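Local coordinates for protein cytochrome P450 268A2 Cyp268A2 (Mycobacterium marinum, PDB 6BLD) that belongs to the cytochrome P450 family and holds a haem group, with a second ligand, (3E,5E)-6,10-dimethylundeca-3,5,9-trien-2-one, bound in its interior, at residues 89-93 with 94-98; 127-130 with 131-135; 292-295 with 296-300; 324-327 with 328-332. All blocks are in the same frame, centred on the assembly; numbering follows the deposited sequence.

Contact 1. Residues 89-93 with 94-98; sequences ENVPA and ELLEA
Leu96 turns its CG away from its own carbonyl carbon (chi1 -70°), back along the helix and over Val91. Val91 has CG1 anti to its backbone N (chi1 176°), which brings that methyl near both leucines. Leu96 CD2 lies 3.8 Å from Val91 CB, and Val91 CG1 is 4.0 Å from Leu95 CB. Pro92 and Leu95 lie side by side and point the same way. Leu95 CD1 rests against the CB-CG-CD side of the proline ring, 4.0 Å from Pro92 CG. Leu202 of helix 201-225 touches both of these side chains.

Pro92 takes the N-cap position, and the first turn closes behind it. Leu96 N donates to Pro92 O at 3.1 Å. Glu97 N gives a shorter and straighter bond to Ala93 O, 2.7 Å with an N-H...O angle of 168°. Outside the turn, the Leu95 carbonyl is held by Ser99 OG and Gln209 NE2. Both residues line the pocket of the bound (3E,5E)-6,10-dimethylundeca-3,5,9-trien-2-one, and the side chain of Val91 is about 5 Å from that ligand. The arrangement is that of a proline N-cap opening a short helix, here at the ligand pocket of a P450 fold.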
ATOM      1  N   GLU A  89     -11.783   7.539   0.009  1.00 15.22           N
ATOM      2  CA  GLU A  89     -13.216   7.339  -0.129  1.00 15.63           C
ATOM      3  C   GLU A  89     -13.869   7.157   1.237  1.00 15.69           C
ATOM      4  O   GLU A  89     -13.269   6.614   2.169  1.00 15.09           O
ATOM      5  CB  GLU A  89     -13.493   6.119  -1.011  1.00 15.63           C
ATOM      6  CG  GLU A  89     -14.950   5.918  -1.371  1.00 16.28           C
ATOM      7  CD  GLU A  89     -15.155   4.724  -2.277  1.00 16.95           C
ATOM      8  OE1 GLU A  89     -14.241   4.419  -3.073  1.00 17.02           O
ATOM      9  OE2 GLU A  89     -16.225   4.087  -2.192  1.00 17.52           O
ATOM     10  N   ASN A  90     -15.109   7.629   1.349  1.00 16.42           N
ATOM     11  CA  ASN A  90     -15.883   7.442   2.569  1.00 16.76           C
ATOM     12  C   ASN A  90     -16.281   5.976   2.706  1.00 16.64           C
ATOM     13  O   ASN A  90     -16.936   5.417   1.820  1.00 16.78           O
ATOM     14  CB  ASN A  90     -17.119   8.339   2.554  1.00 18.26           C
ATOM     15  CG  ASN A  90     -16.795   9.782   2.893  1.00 19.48           C
ATOM     16  OD1 ASN A  90     -15.901  10.059   3.693  1.00 20.05           O
ATOM     17  ND2 ASN A  90     -17.521  10.711   2.280  1.00 20.01           N
ATOM     18  N   VAL A  91     -15.889   5.361   3.817  1.00 16.36           N
ATOM     19  CA  VAL A  91     -16.116   3.939   4.068  1.00 16.28           C
ATOM     20  C   VAL A  91     -16.925   3.804   5.356  1.00 16.01           C
ATOM     21  O   VAL A  91     -16.680   4.556   6.310  1.00 15.97           O
ATOM     22  CB  VAL A  91     -14.782   3.178   4.153  1.00 16.39           C
ATOM     23  CG1 VAL A  91     -14.997   1.716   4.518  1.00 16.76           C
ATOM     24  CG2 VAL A  91     -14.018   3.301   2.840  1.00 16.38           C
ATOM     25  N   PRO A  92     -17.902   2.895   5.422  1.00 16.19           N
ATOM     26  CA  PRO A  92     -18.672   2.720   6.661  1.00 16.50           C
ATOM     27  C   PRO A  92     -17.773   2.494   7.871  1.00 15.59           C
ATOM     28  O   PRO A  92     -16.754   1.804   7.795  1.00 16.00           O
ATOM     29  CB  PRO A  92     -19.537   1.491   6.363  1.00 16.98           C
ATOM     30  CG  PRO A  92     -19.735   1.537   4.888  1.00 16.99           C
ATOM     31  CD  PRO A  92     -18.461   2.104   4.309  1.00 16.62           C
ATOM     32  N   ALA A  93     -18.176   3.082   9.001  1.00 15.44           N
ATOM     33  CA  ALA A  93     -17.333   3.098  10.193  1.00 15.37           C
ATOM     34  C   ALA A  93     -17.037   1.691  10.700  1.00 15.40           C
ATOM     35  O   ALA A  93     -15.920   1.412  11.151  1.00 14.75           O
ATOM     36  CB  ALA A  93     -17.997   3.930  11.290  1.00 15.18           C
ATOM     37  N   GLU A  94     -18.024   0.792  10.640  1.00 15.33           N
ATOM     38  CA  GLU A  94     -17.807  -0.571  11.118  1.00 16.46           C
ATOM     39  C   GLU A  94     -16.690  -1.257  10.341  1.00 16.25           C
ATOM     40  O   GLU A  94     -15.860  -1.964  10.925  1.00 15.28           O
ATOM     41  CB  GLU A  94     -19.103  -1.379  11.026  1.00 17.06           C
ATOM     42  CG  GLU A  94     -18.916  -2.875  11.260  1.00 18.04           C
ATOM     43  CD  GLU A  94     -20.061  -3.498  12.037  1.00 20.18           C
ATOM     44  OE1 GLU A  94     -20.956  -2.751  12.483  1.00 21.26           O
ATOM     45  OE2 GLU A  94     -20.066  -4.736  12.205  1.00 21.03           O
ATOM     46  N   LEU A  95     -16.648  -1.054   9.022  1.00 14.89           N
ATOM     47  CA  LEU A  95     -15.569  -1.621   8.221  1.00 15.76           C
ATOM     48  C   LEU A  95     -14.231  -0.968   8.552  1.00 14.89           C
ATOM     49  O   LEU A  95     -13.189  -1.636   8.550  1.00 14.60           O
ATOM     50  CB  LEU A  95     -15.886  -1.471   6.733  1.00 15.73           C
ATOM     51  CG  LEU A  95     -17.103  -2.253   6.238  1.00 16.90           C
ATOM     52  CD1 LEU A  95     -17.494  -1.827   4.829  1.00 17.19           C
ATOM     53  CD2 LEU A  95     -16.835  -3.748   6.299  1.00 17.33           C
ATOM     54  N   LEU A  96     -14.242   0.334   8.842  1.00 14.22           N
ATOM     55  CA  LEU A  96     -13.010   1.018   9.223  1.00 13.81           C
ATOM     56  C   LEU A  96     -12.527   0.555  10.593  1.00 14.07           C
ATOM     57  O   LEU A  96     -11.345   0.241  10.772  1.00 14.29           O
ATOM     58  CB  LEU A  96     -13.225   2.531   9.213  1.00 14.44           C
ATOM     59  CG  LEU A  96     -13.411   3.188   7.844  1.00 14.99           C
ATOM     60  CD1 LEU A  96     -13.701   4.675   8.002  1.00 15.26           C
ATOM     61  CD2 LEU A  96     -12.188   2.965   6.965  1.00 14.49           C
ATOM     62  N   GLU A  97     -13.434   0.497  11.572  1.00 14.46           N
ATOM     63  CA  GLU A  97     -13.048   0.115  12.926  1.00 14.86           C
ATOM     64  C   GLU A  97     -12.485  -1.300  12.994  1.00 15.22           C
ATOM     65  O   GLU A  97     -11.737  -1.612  13.926  1.00 15.85           O
ATOM     66  CB  GLU A  97     -14.246   0.248  13.869  1.00 15.43           C
ATOM     67  CG  GLU A  97     -14.685   1.685  14.124  1.00 15.67           C
ATOM     68  CD  GLU A  97     -16.194   1.831  14.220  1.00 16.85           C
ATOM     69  OE1 GLU A  97     -16.887   0.803  14.371  1.00 17.53           O
ATOM     70  OE2 GLU A  97     -16.689   2.976  14.145  1.00 17.25           O
ATOM     71  N   ALA A  98     -12.813  -2.156  12.029  1.00 14.95           N
ATOM     72  CA  ALA A  98     -12.359  -3.539  12.023  1.00 16.18           C
ATOM     73  C   ALA A  98     -11.117  -3.758  11.167  1.00 15.64           C
ATOM     74  O   ALA A  98     -10.701  -4.907  10.985  1.00 16.17           O
ATOM     75  CB  ALA A  98     -13.487  -4.459  11.548  1.00 16.21           C
TER

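Contact 2. Residues 127-130 with 131-135; sequences RRIE and DSIKI
Ile129 O accepts two hydrogen bonds from the next turn of the helix. Ser132 OG is the nearer donor, 2.7 Å from Ile129 O and tilted 17° from the carbonyl plane. Ile133 N is the other, at 3.3 Å from Ile129 O. The motif is a serine hydroxyl bonded back to the main chain inside an alpha helix, here helix 123-147 of the P450 fold. Ser132 OG sits between its own backbone N and carbonyl carbon (chi1 75°). That torsion turns the hydroxyl back toward the preceding turn. The helix is kinked here, and the regular i to i-4 bonds from the nitrogens of Asp131 and Ser132 are missing. The serine hydroxyl bond spans the kink.

Lys134 N donates to Glu130 O at 2.9 Å and continues the helical ladder. Lys134 CG also lies against that oxygen, 3.3 Å from Glu130 O. On the apolar side, Ile129 CG1 and Ile133 CD1 meet only loosely. Both isoleucines lean on Leu377 of helix 375-392, and Ile133 also reaches Gln381 and Ala384.

On the polar side, Glu130 has its main partner in Arg383, which forms a salt bridge with its OE2. The extended glutamate chain and the lysine meet at an angle. Lys134 bends at its last torsion, and its salt bridge to Glu130 is long. A water closes the gap: it donates to Glu130 OE2 at 2.5 Å and accepts from Lys134 NZ at 3.1 Å.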
ATOM      1  N   ARG A 127      17.252  -8.534   8.453  1.00 39.43           N
ATOM      2  CA  ARG A 127      18.435  -9.284   8.043  1.00 40.66           C
ATOM      3  C   ARG A 127      18.454 -10.680   8.652  1.00 41.33           C
ATOM      4  O   ARG A 127      18.985 -11.614   8.039  1.00 41.46           O
ATOM      5  CB  ARG A 127      19.704  -8.522   8.432  1.00 41.37           C
ATOM      6  CG  ARG A 127      19.967  -7.279   7.598  1.00 41.06           C
ATOM      7  CD  ARG A 127      21.432  -6.866   7.660  1.00 42.56           C
ATOM      8  NE  ARG A 127      21.919  -6.751   9.033  1.00 43.97           N
ATOM      9  CZ  ARG A 127      21.701  -5.704   9.823  1.00 44.05           C
ATOM     10  NH1 ARG A 127      21.000  -4.667   9.380  1.00 42.94           N
ATOM     11  NH2 ARG A 127      22.186  -5.691  11.057  1.00 45.02           N
ATOM     12  N   ARG A 128      17.884 -10.843   9.848  1.00 41.90           N
ATOM     13  CA  ARG A 128      17.865 -12.153  10.491  1.00 43.99           C
ATOM     14  C   ARG A 128      16.987 -13.142   9.736  1.00 44.01           C
ATOM     15  O   ARG A 128      17.242 -14.351   9.776  1.00 44.95           O
ATOM     16  CB  ARG A 128      17.380 -12.022  11.936  1.00 46.16           C
ATOM     17  CG  ARG A 128      18.316 -11.244  12.847  1.00 48.24           C
ATOM     18  CD  ARG A 128      19.604 -12.008  13.114  1.00 50.88           C
ATOM     19  NE  ARG A 128      20.591 -11.186  13.808  1.00 53.21           N
ATOM     20  CZ  ARG A 128      21.731 -11.649  14.314  1.00 56.19           C
ATOM     21  NH1 ARG A 128      22.036 -12.936  14.205  1.00 57.56           N
ATOM     22  NH2 ARG A 128      22.567 -10.823  14.929  1.00 57.33           N
ATOM     23  N   ILE A 129      15.957 -12.656   9.047  1.00 43.04           N
ATOM     24  CA  ILE A 129      15.002 -13.506   8.349  1.00 43.31           C
ATOM     25  C   ILE A 129      15.117 -13.366   6.837  1.00 42.92           C
ATOM     26  O   ILE A 129      14.295 -13.926   6.103  1.00 43.02           O
ATOM     27  CB  ILE A 129      13.564 -13.222   8.813  1.00 42.73           C
ATOM     28  CG1 ILE A 129      13.128 -11.826   8.360  1.00 41.58           C
ATOM     29  CG2 ILE A 129      13.456 -13.354  10.324  1.00 43.40           C
ATOM     30  CD1 ILE A 129      11.701 -11.480   8.721  1.00 40.85           C
ATOM     31  N   GLU A 130      16.121 -12.633   6.348  1.00 42.43           N
ATOM     32  CA  GLU A 130      16.245 -12.414   4.910  1.00 41.41           C
ATOM     33  C   GLU A 130      16.533 -13.709   4.160  1.00 41.04           C
ATOM     34  O   GLU A 130      16.124 -13.856   3.003  1.00 40.11           O
ATOM     35  CB  GLU A 130      17.338 -11.383   4.626  1.00 41.76           C
ATOM     36  CG  GLU A 130      17.394 -10.930   3.177  1.00 41.69           C
ATOM     37  CD  GLU A 130      18.196  -9.658   2.991  1.00 41.72           C
ATOM     38  OE1 GLU A 130      18.726  -9.135   3.994  1.00 42.01           O
ATOM     39  OE2 GLU A 130      18.297  -9.182   1.840  1.00 41.44           O
ATOM     40  N   ASP A 131      17.226 -14.657   4.795  1.00 41.30           N
ATOM     41  CA  ASP A 131      17.512 -15.923   4.129  1.00 40.87           C
ATOM     42  C   ASP A 131      16.234 -16.713   3.872  1.00 37.73           C
ATOM     43  O   ASP A 131      16.098 -17.358   2.825  1.00 37.40           O
ATOM     44  CB  ASP A 131      18.496 -16.744   4.961  1.00 43.50           C
ATOM     45  CG  ASP A 131      19.934 -16.312   4.753  1.00 45.19           C
ATOM     46  OD1 ASP A 131      20.441 -16.461   3.621  1.00 46.02           O
ATOM     47  OD2 ASP A 131      20.556 -15.822   5.718  1.00 46.12           O
ATOM     48  N   SER A 132      15.284 -16.674   4.811  1.00 36.17           N
ATOM     49  CA  SER A 132      14.007 -17.345   4.593  1.00 35.59           C
ATOM     50  C   SER A 132      13.214 -16.683   3.473  1.00 33.92           C
ATOM     51  O   SER A 132      12.498 -17.367   2.733  1.00 34.12           O
ATOM     52  CB  SER A 132      13.192 -17.361   5.886  1.00 36.03           C
ATOM     53  OG  SER A 132      12.650 -16.083   6.162  1.00 35.66           O
ATOM     54  N   ILE A 133      13.326 -15.361   3.336  1.00 32.04           N
ATOM     55  CA  ILE A 133      12.702 -14.677   2.208  1.00 29.62           C
ATOM     56  C   ILE A 133      13.374 -15.087   0.904  1.00 29.03           C
ATOM     57  O   ILE A 133      12.706 -15.313  -0.113  1.00 27.90           O
ATOM     58  CB  ILE A 133      12.749 -13.152   2.420  1.00 27.93           C
ATOM     59  CG1 ILE A 133      11.931 -12.761   3.652  1.00 27.17           C
ATOM     60  CG2 ILE A 133      12.247 -12.418   1.182  1.00 26.90           C
ATOM     61  CD1 ILE A 133      12.097 -11.314   4.062  1.00 26.57           C
ATOM     62  N   LYS A 134      14.705 -15.201   0.915  1.00 29.70           N
ATOM     63  CA  LYS A 134      15.422 -15.649  -0.274  1.00 30.33           C
ATOM     64  C   LYS A 134      15.069 -17.090  -0.620  1.00 30.68           C
ATOM     65  O   LYS A 134      14.972 -17.448  -1.800  1.00 30.26           O
ATOM     66  CB  LYS A 134      16.929 -15.505  -0.062  1.00 31.56           C
ATOM     67  CG  LYS A 134      17.423 -14.067  -0.015  1.00 31.60           C
ATOM     68  CD  LYS A 134      18.901 -14.014   0.334  1.00 33.22           C
ATOM     69  CE  LYS A 134      19.488 -12.638   0.067  1.00 33.21           C
ATOM     70  NZ  LYS A 134      20.508 -12.266   1.086  1.00 34.05           N
ATOM     71  N   ILE A 135      14.875 -17.933   0.396  1.00 31.52           N
ATOM     72  CA  ILE A 135      14.527 -19.328   0.146  1.00 32.41           C
ATOM     73  C   ILE A 135      13.105 -19.434  -0.393  1.00 31.35           C
ATOM     74  O   ILE A 135      12.819 -20.254  -1.273  1.00 31.92           O
ATOM     75  CB  ILE A 135      14.730 -20.159   1.427  1.00 33.78           C
ATOM     76  CG1 ILE A 135      16.224 -20.384   1.679  1.00 35.25           C
ATOM     77  CG2 ILE A 135      14.012 -21.499   1.335  1.00 34.46           C
ATOM     78  CD1 ILE A 135      16.582 -20.575   3.139  1.00 36.08           C
TER
HETATM   79  O   HOH W   1      20.718  -9.222   1.131  1.00 42.02           O

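Contact 3. Residues 292-295 with 296-300; sequences TRIG and TAVEE
Ile294 meets Val298 one turn further along helix 290-305, the K helix with the ExxR motif of P450s. Ile294 CD1 lies 3.8 Å from Val298 CG2. The isoleucine has CG1 anti to its backbone N (chi1 -172°), and a bend at chi2 (53°) brings CD1 round toward the valine. Beneath this pair, Val298 N donates to Ile294 O at 2.9 Å. Val298 CG2 also presses on the same oxygen. On the neighbouring face, Ala297 N bonds to Arg293 O at 3.1 Å, and Ala297 CB packs 3.2 Å from that carbonyl oxygen.

The bond from Glu299 N to Gly295 O is weak, at 3.4 Å. The helix is wetted at two places here. One water bridges Thr292 O and Thr296 N, where a direct helical bond would otherwise run.

The next shell holds these residues from outside. Helix 375-392 lies against the apolar pair, with Arg383 touching Ile294 and Leu382 touching Val298. Arg293 turns to Trp285 of helix 280-288, as a cation-pi partner and through a bond to its carbonyl. Thr296 OG1 bonds to Leu354 O. Glu300 of the motif is salt-bridged to Arg303 and Arg356, the family's characteristic triad. Glu299 is fixed by His361 at OE1 and by a salt bridge from Arg379 at OE2. A second water donates to that same Glu299 OE2 at 2.5 Å and to Gly295 O at 2.6 Å.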
ATOM      1  N   THR A 292      25.369  -4.324  -6.529  1.00 33.14           N
ATOM      2  CA  THR A 292      25.674  -2.913  -6.338  1.00 32.99           C
ATOM      3  C   THR A 292      24.523  -1.997  -6.735  1.00 31.57           C
ATOM      4  O   THR A 292      24.439  -0.873  -6.226  1.00 31.82           O
ATOM      5  CB  THR A 292      26.926  -2.535  -7.139  1.00 35.00           C
ATOM      6  OG1 THR A 292      27.913  -3.563  -6.997  1.00 36.82           O
ATOM      7  CG2 THR A 292      27.509  -1.218  -6.645  1.00 35.65           C
ATOM      8  N   ARG A 293      23.627  -2.451  -7.612  1.00 30.12           N
ATOM      9  CA  ARG A 293      22.600  -1.587  -8.177  1.00 28.28           C
ATOM     10  C   ARG A 293      21.181  -1.949  -7.761  1.00 26.25           C
ATOM     11  O   ARG A 293      20.254  -1.204  -8.095  1.00 25.99           O
ATOM     12  CB  ARG A 293      22.695  -1.600  -9.709  1.00 28.49           C
ATOM     13  CG  ARG A 293      24.029  -1.099 -10.238  1.00 29.24           C
ATOM     14  CD  ARG A 293      24.224  -1.443 -11.704  1.00 29.59           C
ATOM     15  NE  ARG A 293      25.398  -0.775 -12.258  1.00 30.51           N
ATOM     16  CZ  ARG A 293      25.789  -0.872 -13.525  1.00 31.55           C
ATOM     17  NH1 ARG A 293      25.097  -1.612 -14.380  1.00 31.24           N
ATOM     18  NH2 ARG A 293      26.873  -0.229 -13.937  1.00 32.89           N
ATOM     19  N   ILE A 294      20.982  -3.056  -7.040  1.00 25.19           N
ATOM     20  CA  ILE A 294      19.626  -3.452  -6.670  1.00 23.94           C
ATOM     21  C   ILE A 294      19.024  -2.472  -5.668  1.00 22.78           C
ATOM     22  O   ILE A 294      17.799  -2.311  -5.608  1.00 21.96           O
ATOM     23  CB  ILE A 294      19.617  -4.897  -6.134  1.00 24.46           C
ATOM     24  CG1 ILE A 294      18.181  -5.391  -5.935  1.00 23.84           C
ATOM     25  CG2 ILE A 294      20.417  -5.003  -4.840  1.00 25.15           C
ATOM     26  CD1 ILE A 294      17.306  -5.238  -7.163  1.00 20.33           C
ATOM     27  N   GLY A 295      19.858  -1.791  -4.885  1.00 22.82           N
ATOM     28  CA  GLY A 295      19.372  -0.842  -3.903  1.00 21.89           C
ATOM     29  C   GLY A 295      18.571   0.296  -4.504  1.00 20.70           C
ATOM     30  O   GLY A 295      17.409   0.505  -4.141  1.00 19.46           O
ATOM     31  N   THR A 296      19.183   1.042  -5.429  1.00 21.64           N
ATOM     32  CA  THR A 296      18.469   2.134  -6.082  1.00 22.11           C
ATOM     33  C   THR A 296      17.429   1.616  -7.067  1.00 21.46           C
ATOM     34  O   THR A 296      16.439   2.305  -7.338  1.00 18.55           O
ATOM     35  CB  THR A 296      19.453   3.062  -6.798  1.00 23.93           C
ATOM     36  OG1 THR A 296      19.973   2.407  -7.962  1.00 25.03           O
ATOM     37  CG2 THR A 296      20.603   3.434  -5.872  1.00 25.04           C
ATOM     38  N   ALA A 297      17.635   0.416  -7.615  1.00 21.68           N
ATOM     39  CA  ALA A 297      16.645  -0.160  -8.520  1.00 21.45           C
ATOM     40  C   ALA A 297      15.343  -0.463  -7.790  1.00 20.72           C
ATOM     41  O   ALA A 297      14.253  -0.215  -8.321  1.00 17.93           O
ATOM     42  CB  ALA A 297      17.199  -1.424  -9.174  1.00 19.81           C
ATOM     43  N   VAL A 298      15.437  -0.997  -6.570  1.00 18.26           N
ATOM     44  CA  VAL A 298      14.240  -1.279  -5.784  1.00 17.59           C
ATOM     45  C   VAL A 298      13.505   0.015  -5.450  1.00 16.99           C
ATOM     46  O   VAL A 298      12.271   0.079  -5.513  1.00 16.45           O
ATOM     47  CB  VAL A 298      14.614  -2.070  -4.515  1.00 17.75           C
ATOM     48  CG1 VAL A 298      13.520  -1.962  -3.461  1.00 17.10           C
ATOM     49  CG2 VAL A 298      14.884  -3.525  -4.861  1.00 18.25           C
ATOM     50  N   GLU A 299      14.251   1.071  -5.109  1.00 17.17           N
ATOM     51  CA  GLU A 299      13.618   2.339  -4.754  1.00 17.33           C
ATOM     52  C   GLU A 299      12.864   2.934  -5.938  1.00 17.32           C
ATOM     53  O   GLU A 299      11.800   3.540  -5.763  1.00 16.93           O
ATOM     54  CB  GLU A 299      14.665   3.325  -4.235  1.00 17.41           C
ATOM     55  CG  GLU A 299      15.170   3.015  -2.838  1.00 17.72           C
ATOM     56  CD  GLU A 299      14.059   2.572  -1.904  1.00 17.14           C
ATOM     57  OE1 GLU A 299      13.167   3.390  -1.593  1.00 16.85           O
ATOM     58  OE2 GLU A 299      14.077   1.398  -1.483  1.00 17.24           O
ATOM     59  N   GLU A 300      13.399   2.772  -7.152  1.00 17.78           N
ATOM     60  CA  GLU A 300      12.704   3.282  -8.328  1.00 17.76           C
ATOM     61  C   GLU A 300      11.526   2.398  -8.716  1.00 17.57           C
ATOM     62  O   GLU A 300      10.504   2.906  -9.187  1.00 17.55           O
ATOM     63  CB  GLU A 300      13.685   3.427  -9.494  1.00 17.93           C
ATOM     64  CG  GLU A 300      13.026   3.828 -10.806  1.00 17.97           C
ATOM     65  CD  GLU A 300      12.886   5.334 -10.960  1.00 17.97           C
ATOM     66  OE1 GLU A 300      12.557   5.796 -12.072  1.00 18.12           O
ATOM     67  OE2 GLU A 300      13.101   6.059  -9.967  1.00 17.99           O
TER
HETATM   68  O   HOH W   2      22.122   0.467  -5.215  1.00 25.37           O
HETATM   69  O   HOH W   3      15.996  -0.151  -2.012  1.00 22.91           O

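Contact 4. Residues 324-327 with 328-332; sequences QLIR and AGEKV
Glu330 folds back over the turn, and its OE1 takes the backbone N-H of Arg327 at 2.9 Å. This is the tight part of the contact. The bond is nearly straight (N-H...O angle 166°), but the nitrogen stands above the carboxylate plane. Glu330 CG is anti to its carbonyl carbon (chi1 -66°), and the chain runs extended beside Arg327, 3.5 Å from Glu330 CD to Arg327 CB. Trp62 NE1 also bonds to the buried OE1, while Arg9 and Ser7 hold OE2. Deeper in, Ile326 CG2 meets Val332 CG2 at 3.8 Å, the two side chains nearly at right angles. Phe80 touches both.

The outer side is looser. Ala328 and Gly329 are exposed at the bend. The arginine's end leads away from the glutamate, and its guanidinium has Leu325 CD2 over one face, 3.4 Å above the plane and offset toward the rim.

Glu330 N closes the bend on Arg327 O at 3.2 Å. At Gly329 phi is 90°, where a CB would jam against the preceding carbonyl oxygen; this turn position calls for glycine. The arrangement is a type II beta turn, leading from strand 324-326, paired with 319-321, into strand 331-335 of the larger P450 mixed sheet.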
ATOM      1  N   GLN A 324      -3.087  28.217   0.044  1.00 26.91           N
ATOM      2  CA  GLN A 324      -4.484  28.022   0.400  1.00 27.34           C
ATOM      3  C   GLN A 324      -4.597  27.775   1.897  1.00 26.81           C
ATOM      4  O   GLN A 324      -3.759  27.091   2.489  1.00 27.08           O
ATOM      5  CB  GLN A 324      -5.092  26.847  -0.375  1.00 27.79           C
ATOM      6  CG  GLN A 324      -4.993  26.986  -1.885  1.00 29.05           C
ATOM      7  CD  GLN A 324      -5.995  27.977  -2.440  1.00 30.78           C
ATOM      8  OE1 GLN A 324      -7.145  28.021  -2.009  1.00 31.29           O
ATOM      9  NE2 GLN A 324      -5.559  28.781  -3.402  1.00 32.21           N
ATOM     10  N   LEU A 325      -5.640  28.336   2.505  1.00 26.37           N
ATOM     11  CA  LEU A 325      -5.855  28.215   3.945  1.00 25.53           C
ATOM     12  C   LEU A 325      -6.769  27.023   4.201  1.00 24.21           C
ATOM     13  O   LEU A 325      -7.993  27.129   4.098  1.00 24.32           O
ATOM     14  CB  LEU A 325      -6.443  29.501   4.514  1.00 26.52           C
ATOM     15  CG  LEU A 325      -6.662  29.514   6.028  1.00 26.92           C
ATOM     16  CD1 LEU A 325      -5.342  29.345   6.765  1.00 26.61           C
ATOM     17  CD2 LEU A 325      -7.361  30.795   6.459  1.00 28.43           C
ATOM     18  N   ILE A 326      -6.170  25.879   4.527  1.00 22.58           N
ATOM     19  CA  ILE A 326      -6.948  24.719   4.937  1.00 21.26           C
ATOM     20  C   ILE A 326      -7.570  24.999   6.297  1.00 21.54           C
ATOM     21  O   ILE A 326      -6.887  25.441   7.230  1.00 21.73           O
ATOM     22  CB  ILE A 326      -6.068  23.462   4.970  1.00 19.98           C
ATOM     23  CG1 ILE A 326      -5.477  23.188   3.584  1.00 19.06           C
ATOM     24  CG2 ILE A 326      -6.864  22.264   5.464  1.00 19.12           C
ATOM     25  CD1 ILE A 326      -4.355  22.174   3.589  1.00 18.83           C
ATOM     26  N   ARG A 327      -8.870  24.757   6.416  1.00 21.24           N
ATOM     27  CA  ARG A 327      -9.586  25.037   7.650  1.00 22.48           C
ATOM     28  C   ARG A 327      -9.587  23.819   8.567  1.00 21.07           C
ATOM     29  O   ARG A 327      -9.455  22.675   8.124  1.00 20.68           O
ATOM     30  CB  ARG A 327     -11.022  25.469   7.353  1.00 24.14           C
ATOM     31  CG  ARG A 327     -11.127  26.673   6.436  1.00 26.55           C
ATOM     32  CD  ARG A 327     -10.615  27.930   7.115  1.00 29.43           C
ATOM     33  NE  ARG A 327     -11.113  29.137   6.463  1.00 32.55           N
ATOM     34  CZ  ARG A 327     -10.978  30.363   6.958  1.00 34.84           C
ATOM     35  NH1 ARG A 327     -10.360  30.548   8.116  1.00 35.45           N
ATOM     36  NH2 ARG A 327     -11.462  31.404   6.295  1.00 36.22           N
ATOM     37  N   ALA A 328      -9.740  24.086   9.863  1.00 20.77           N
ATOM     38  CA  ALA A 328      -9.799  23.016  10.850  1.00 20.12           C
ATOM     39  C   ALA A 328     -10.988  22.104  10.576  1.00 19.56           C
ATOM     40  O   ALA A 328     -12.106  22.574  10.344  1.00 20.02           O
ATOM     41  CB  ALA A 328      -9.894  23.601  12.259  1.00 20.81           C
ATOM     42  N   GLY A 329     -10.739  20.797  10.599  1.00 18.54           N
ATOM     43  CA  GLY A 329     -11.768  19.815  10.336  1.00 18.00           C
ATOM     44  C   GLY A 329     -11.920  19.408   8.886  1.00 16.97           C
ATOM     45  O   GLY A 329     -12.719  18.509   8.594  1.00 16.24           O
ATOM     46  N   GLU A 330     -11.184  20.031   7.971  1.00 16.40           N
ATOM     47  CA  GLU A 330     -11.297  19.716   6.555  1.00 17.70           C
ATOM     48  C   GLU A 330     -10.384  18.551   6.190  1.00 16.81           C
ATOM     49  O   GLU A 330      -9.314  18.364   6.777  1.00 15.28           O
ATOM     50  CB  GLU A 330     -10.961  20.942   5.702  1.00 18.75           C
ATOM     51  CG  GLU A 330     -11.965  22.080   5.856  1.00 20.19           C
ATOM     52  CD  GLU A 330     -11.786  23.176   4.821  1.00 21.08           C
ATOM     53  OE1 GLU A 330     -10.629  23.513   4.496  1.00 21.12           O
ATOM     54  OE2 GLU A 330     -12.809  23.711   4.339  1.00 22.09           O
ATOM     55  N   LYS A 331     -10.823  17.761   5.214  1.00 16.62           N
ATOM     56  CA  LYS A 331     -10.060  16.604   4.769  1.00 15.95           C
ATOM     57  C   LYS A 331      -8.962  17.025   3.800  1.00 15.96           C
ATOM     58  O   LYS A 331      -9.156  17.908   2.960  1.00 16.56           O
ATOM     59  CB  LYS A 331     -10.980  15.581   4.104  1.00 16.05           C
ATOM     60  CG  LYS A 331     -11.935  14.892   5.064  1.00 17.14           C
ATOM     61  CD  LYS A 331     -12.781  13.850   4.350  1.00 18.19           C
ATOM     62  CE  LYS A 331     -13.802  13.231   5.290  1.00 19.63           C
ATOM     63  NZ  LYS A 331     -14.564  12.133   4.633  1.00 20.29           N
ATOM     64  N   VAL A 332      -7.803  16.380   3.921  1.00 15.35           N
ATOM     65  CA  VAL A 332      -6.623  16.688   3.120  1.00 15.14           C
ATOM     66  C   VAL A 332      -6.091  15.378   2.557  1.00 14.46           C
ATOM     67  O   VAL A 332      -5.649  14.511   3.319  1.00 13.86           O
ATOM     68  CB  VAL A 332      -5.543  17.405   3.948  1.00 16.06           C
ATOM     69  CG1 VAL A 332      -4.301  17.640   3.112  1.00 16.60           C
ATOM     70  CG2 VAL A 332      -6.078  18.724   4.500  1.00 16.99           C
TER

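How the contacts relate
All four contacts are local, but their settings differ. Contact 2 lies within helix 123-147 and contact 3 within helix 290-305, and both pack against helix 375-392. Their centres are about 18 Å apart, and Arg383 is a partner of both. Acids of both are tied to arginines; contact 2 lies at the surface, contact 3 is partly buried. Contact 1 starts a short helix at the ligand pocket, and its side-chain packing is mainly apolar. Contact 4 turns between strands and buries a carboxylate. Contacts 1 and 4 touch where Asn90 OD1 lies 2.6 Å from Lys331 NZ, and Asp58 is a partner of both residues.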